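Local coordinates for protein carboxypeptidase A inhibitor (Ascaris suum, PDB 3FJU) that inhibits carboxypeptidase A, a zinc-dependent metalloprotease, and is a small, secreted, disulfide-rich protein of the I44 family, at residues B[1-10]-B[16-24]. Residues are numbered along the deposited sequence; the frame is centred on the assembly and turned at random.
Sequences VRKCLSDTDC and CVQKNKICS
Two disulfides, Cys4-Cys16 and Cys10-Cys23, tie the N-terminal segment 1-10 to the hairpin of strands 15-17 and 22-24. The bridges have opposite hands, chi3 being 89° in the first and -88° in the second, and they pack together, Cys4 CB lying 3.7 Å from Cys23 SG. Beside them Lys3 and Ile22 form a single non-hydrogen-bonded antiparallel pair, flanked by bonds from Cys23 N to Arg2 O (2.9 Å) and from Cys4 N to Lys21 O (3.3 Å). The same Lys21 carbonyl takes Lys3 NZ on its other face, because the long lysine chain bends at chi2 (-69°) and chi3.

Further along, an NE2 N-H of Gln18, in the amide plane, points to Leu5 O (2.9 Å) from above that carbonyl's plane. Lys21 NZ bonds the backbone O of Gln18 and its OE1, the latter helping to orient the amide. Asp7, opening the 3-10 turn 7-9, suits its place because its carboxylate reaches the strand, OD1 accepting Cys16 N (2.9 Å) from above the carboxylate plane. Asp9 OD2 accepts Leu5 N and Ser6 N, tying the chain entering the turn back onto it. The two disulfides and bonded backbone groups probably stiffen this part of the inhibitor despite few apolar contacts.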
ATOM      1  N   VAL B   1      30.563  -0.386  11.874  1.00 16.61           N
ATOM      2  CA  VAL B   1      30.625   0.981  11.271  1.00 16.02           C
ATOM      3  C   VAL B   1      31.969   1.656  11.539  1.00 15.73           C
ATOM      4  O   VAL B   1      32.540   1.541  12.631  1.00 17.59           O
ATOM      5  CB  VAL B   1      29.463   1.895  11.765  1.00 15.71           C
ATOM      6  CG1 VAL B   1      29.675   2.287  13.235  1.00 15.30           C
ATOM      7  CG2 VAL B   1      29.348   3.149  10.929  1.00 16.28           C
ATOM      8  N   ARG B   2      32.468   2.366  10.536  1.00 15.14           N
ATOM      9  CA  ARG B   2      33.603   3.242  10.717  1.00 14.37           C
ATOM     10  C   ARG B   2      33.185   4.628  10.287  1.00 14.25           C
ATOM     11  O   ARG B   2      32.738   4.833   9.160  1.00 14.39           O
ATOM     12  CB  ARG B   2      34.804   2.751   9.893  1.00 14.16           C
ATOM     13  CG  ARG B   2      36.003   3.666   9.965  1.00 15.90           C
ATOM     14  CD  ARG B   2      37.112   3.158   9.072  1.00 19.90           C
ATOM     15  NE  ARG B   2      37.912   2.198   9.802  1.00 23.98           N
ATOM     16  CZ  ARG B   2      39.135   2.452  10.254  1.00 24.99           C
ATOM     17  NH1 ARG B   2      39.710   3.626  10.005  1.00 27.69           N
ATOM     18  NH2 ARG B   2      39.794   1.522  10.925  1.00 25.92           N
ATOM     19  N   LYS B   3      33.302   5.579  11.210  1.00 13.63           N
ATOM     20  CA  LYS B   3      32.980   6.973  10.942  1.00 13.76           C
ATOM     21  C   LYS B   3      34.125   7.661  10.207  1.00 13.85           C
ATOM     22  O   LYS B   3      35.308   7.245  10.318  1.00 14.53           O
ATOM     23  CB  LYS B   3      32.677   7.695  12.256  1.00 14.65           C
ATOM     24  CG  LYS B   3      31.497   7.119  13.026  1.00 14.83           C
ATOM     25  CD  LYS B   3      30.164   7.365  12.310  1.00 16.17           C
ATOM     26  CE  LYS B   3      29.800   8.849  12.246  1.00 16.56           C
ATOM     27  NZ  LYS B   3      28.661   9.092  11.320  1.00 15.74           N
ATOM     28  N   CYS B   4      33.780   8.718   9.472  1.00 13.00           N
ATOM     29  CA  CYS B   4      34.744   9.415   8.615  1.00 13.30           C
ATOM     30  C   CYS B   4      34.295  10.845   8.357  1.00 13.59           C
ATOM     31  O   CYS B   4      33.109  11.182   8.529  1.00 14.67           O
ATOM     32  CB  CYS B   4      34.884   8.676   7.266  1.00 12.97           C
ATOM     33  SG  CYS B   4      33.299   8.465   6.404  1.00 14.44           S
ATOM     34  N   LEU B   5      35.248  11.672   7.932  1.00 14.90           N
ATOM     35  CA  LEU B   5      34.975  13.018   7.429  1.00 14.97           C
ATOM     36  C   LEU B   5      35.451  13.161   5.983  1.00 15.04           C
ATOM     37  O   LEU B   5      34.956  14.025   5.246  1.00 15.83           O
ATOM     38  CB  LEU B   5      35.602  14.088   8.329  1.00 15.04           C
ATOM     39  CG  LEU B   5      35.188  14.129   9.811  1.00 16.35           C
ATOM     40  CD1 LEU B   5      36.035  15.148  10.559  1.00 18.63           C
ATOM     41  CD2 LEU B   5      33.702  14.419   9.983  1.00 18.00           C
ATOM     42  N   SER B   6      36.418  12.324   5.595  1.00 15.50           N
ATOM     43  CA  SER B   6      36.906  12.247   4.226  1.00 15.53           C
ATOM     44  C   SER B   6      37.351  10.807   3.947  1.00 14.46           C
ATOM     45  O   SER B   6      37.485   9.994   4.878  1.00 14.96           O
ATOM     46  CB  SER B   6      38.065  13.232   3.994  1.00 16.05           C
ATOM     47  OG  SER B   6      39.267  12.803   4.616  1.00 19.58           O
ATOM     48  N   ASP B   7      37.630  10.523   2.680  1.00 14.70           N
ATOM     49  CA  ASP B   7      37.974   9.179   2.226  1.00 15.27           C
ATOM     50  C   ASP B   7      39.227   8.628   2.903  1.00 15.35           C
ATOM     51  O   ASP B   7      39.391   7.376   3.028  1.00 16.48           O
ATOM     52  CB  ASP B   7      38.161   9.130   0.710  1.00 15.69           C
ATOM     53  CG  ASP B   7      36.875   9.415  -0.071  1.00 17.80           C
ATOM     54  OD1 ASP B   7      35.772   9.531   0.533  1.00 18.89           O
ATOM     55  OD2 ASP B   7      36.983   9.549  -1.315  1.00 22.03           O
ATOM     56  N   THR B   8      40.082   9.548   3.367  1.00 16.20           N
ATOM     57  CA  THR B   8      41.339   9.161   4.006  1.00 16.27           C
ATOM     58  C   THR B   8      41.139   8.645   5.428  1.00 15.93           C
ATOM     59  O   THR B   8      42.069   8.098   6.009  1.00 17.76           O
ATOM     60  CB  THR B   8      42.422  10.292   3.972  1.00 16.89           C
ATOM     61  OG1 THR B   8      41.966  11.435   4.699  1.00 18.84           O
ATOM     62  CG2 THR B   8      42.772  10.696   2.532  1.00 17.59           C
ATOM     63  N   ASP B   9      39.926   8.792   5.974  1.00 15.25           N
ATOM     64  CA  ASP B   9      39.569   8.187   7.271  1.00 15.05           C
ATOM     65  C   ASP B   9      39.093   6.732   7.128  1.00 14.22           C
ATOM     66  O   ASP B   9      38.914   6.012   8.122  1.00 15.55           O
ATOM     67  CB  ASP B   9      38.478   9.014   7.963  1.00 15.28           C
ATOM     68  CG  ASP B   9      38.906  10.442   8.205  1.00 16.75           C
ATOM     69  OD1 ASP B   9      40.088  10.656   8.577  1.00 19.33           O
ATOM     70  OD2 ASP B   9      38.085  11.350   8.000  1.00 18.99           O
ATOM     71  N   CYS B  10      38.903   6.294   5.889  1.00 14.34           N
ATOM     72  CA  CYS B  10      38.441   4.941   5.649  1.00 14.18           C
ATOM     73  C   CYS B  10      39.604   3.975   5.380  1.00 14.05           C
ATOM     74  O   CYS B  10      40.778   4.400   5.260  1.00 14.78           O
ATOM     75  CB  CYS B  10      37.384   4.933   4.529  1.00 13.71           C
ATOM     76  SG  CYS B  10      35.917   5.945   4.954  1.00 14.77           S
ATOM     77  N   CYS B  16      34.138   7.679   2.079  1.00 12.54           N
ATOM     78  CA  CYS B  16      33.304   8.348   3.069  1.00 12.76           C
ATOM     79  C   CYS B  16      31.992   8.833   2.447  1.00 12.70           C
ATOM     80  O   CYS B  16      31.987   9.668   1.528  1.00 13.04           O
ATOM     81  CB  CYS B  16      34.040   9.522   3.707  1.00 13.38           C
ATOM     82  SG  CYS B  16      33.203  10.091   5.207  1.00 15.83           S
ATOM     83  N   VAL B  17      30.886   8.285   2.937  1.00 12.44           N
ATOM     84  CA  VAL B  17      29.566   8.744   2.516  1.00 12.88           C
ATOM     85  C   VAL B  17      29.278  10.061   3.245  1.00 12.87           C
ATOM     86  O   VAL B  17      29.143  10.091   4.473  1.00 13.40           O
ATOM     87  CB  VAL B  17      28.479   7.679   2.796  1.00 12.01           C
ATOM     88  CG1 VAL B  17      27.105   8.177   2.318  1.00 13.62           C
ATOM     89  CG2 VAL B  17      28.831   6.362   2.077  1.00 13.43           C
ATOM     90  N   GLN B  18      29.166  11.153   2.495  1.00 13.85           N
ATOM     91  CA  GLN B  18      29.069  12.457   3.151  1.00 14.70           C
ATOM     92  C   GLN B  18      27.752  12.721   3.863  1.00 14.53           C
ATOM     93  O   GLN B  18      27.734  13.418   4.880  1.00 15.34           O
ATOM     94  CB  GLN B  18      29.425  13.595   2.199  1.00 15.40           C
ATOM     95  CG  GLN B  18      30.935  13.685   1.894  1.00 17.55           C
ATOM     96  CD  GLN B  18      31.798  13.996   3.113  1.00 19.77           C
ATOM     97  OE1 GLN B  18      31.386  14.713   4.028  1.00 22.61           O
ATOM     98  NE2 GLN B  18      33.000  13.438   3.134  1.00 20.94           N
ATOM     99  N   LYS B  19      26.664  12.139   3.363  1.00 14.80           N
ATOM    100  CA  LYS B  19      25.362  12.383   3.966  1.00 14.74           C
ATOM    101  C   LYS B  19      25.304  11.892   5.423  1.00 13.99           C
ATOM    102  O   LYS B  19      24.814  12.611   6.314  1.00 14.95           O
ATOM    103  CB  LYS B  19      24.246  11.771   3.115  1.00 15.09           C
ATOM    104  CG  LYS B  19      22.955  12.536   3.174  1.00 16.76           C
ATOM    105  CD  LYS B  19      21.909  12.021   2.195  1.00 18.49           C
ATOM    106  CE  LYS B  19      22.023  12.641   0.815  1.00 20.24           C
ATOM    107  NZ  LYS B  19      20.748  12.484   0.045  1.00 20.28           N
ATOM    108  N   ASN B  20      25.840  10.695   5.675  1.00 13.46           N
ATOM    109  CA  ASN B  20      25.809  10.109   7.022  1.00 12.38           C
ATOM    110  C   ASN B  20      27.173   9.876   7.692  1.00 12.51           C
ATOM    111  O   ASN B  20      27.239   9.341   8.784  1.00 12.60           O
ATOM    112  CB  ASN B  20      24.919   8.848   7.071  1.00 12.58           C
ATOM    113  CG  ASN B  20      25.430   7.715   6.173  1.00 12.69           C
ATOM    114  OD1 ASN B  20      26.377   7.893   5.400  1.00 12.90           O
ATOM    115  ND2 ASN B  20      24.785   6.553   6.260  1.00 12.68           N
ATOM    116  N   LYS B  21      28.249  10.263   7.010  1.00 12.60           N
ATOM    117  CA  LYS B  21      29.623  10.220   7.560  1.00 13.09           C
ATOM    118  C   LYS B  21      30.043   8.819   8.004  1.00 12.92           C
ATOM    119  O   LYS B  21      30.542   8.603   9.116  1.00 12.87           O
ATOM    120  CB  LYS B  21      29.802  11.247   8.695  1.00 13.72           C
ATOM    121  CG  LYS B  21      29.540  12.673   8.248  1.00 16.02           C
ATOM    122  CD  LYS B  21      30.541  13.132   7.211  1.00 17.48           C
ATOM    123  CE  LYS B  21      30.460  14.637   7.018  1.00 20.58           C
ATOM    124  NZ  LYS B  21      29.437  15.042   6.017  1.00 22.45           N
ATOM    125  N   ILE B  22      29.801   7.856   7.130  1.00 12.02           N
ATOM    126  CA  ILE B  22      30.284   6.505   7.363  1.00 11.75           C
ATOM    127  C   ILE B  22      31.035   6.009   6.139  1.00 11.35           C
ATOM    128  O   ILE B  22      30.799   6.449   5.003  1.00 11.84           O
ATOM    129  CB  ILE B  22      29.164   5.484   7.733  1.00 11.47           C
ATOM    130  CG1 ILE B  22      28.296   5.137   6.510  1.00 11.08           C
ATOM    131  CG2 ILE B  22      28.319   5.999   8.909  1.00 12.51           C
ATOM    132  CD1 ILE B  22      27.503   3.822   6.643  1.00 11.00           C
ATOM    133  N   CYS B  23      31.949   5.086   6.400  1.00 11.33           N
ATOM    134  CA  CYS B  23      32.713   4.439   5.344  1.00 11.79           C
ATOM    135  C   CYS B  23      31.884   3.333   4.708  1.00 11.66           C
ATOM    136  O   CYS B  23      31.135   2.613   5.396  1.00 12.22           O
ATOM    137  CB  CYS B  23      33.990   3.851   5.941  1.00 12.11           C
ATOM    138  SG  CYS B  23      35.103   5.080   6.601  1.00 14.02           S
ATOM    139  N   SER B  24      32.009   3.199   3.393  1.00 11.57           N
ATOM    140  CA  SER B  24      31.308   2.161   2.641  1.00 12.03           C
ATOM    141  C   SER B  24      32.102   1.832   1.380  1.00 11.79           C
ATOM    142  O   SER B  24      32.843   2.676   0.860  1.00 11.22           O
ATOM    143  CB  SER B  24      29.906   2.641   2.246  1.00 12.93           C
ATOM    144  OG  SER B  24      29.310   1.738   1.342  1.00 16.37           O
TER
HETATM  145  O   HOH W   1      31.473   1.832   7.938  1.00 15.30           O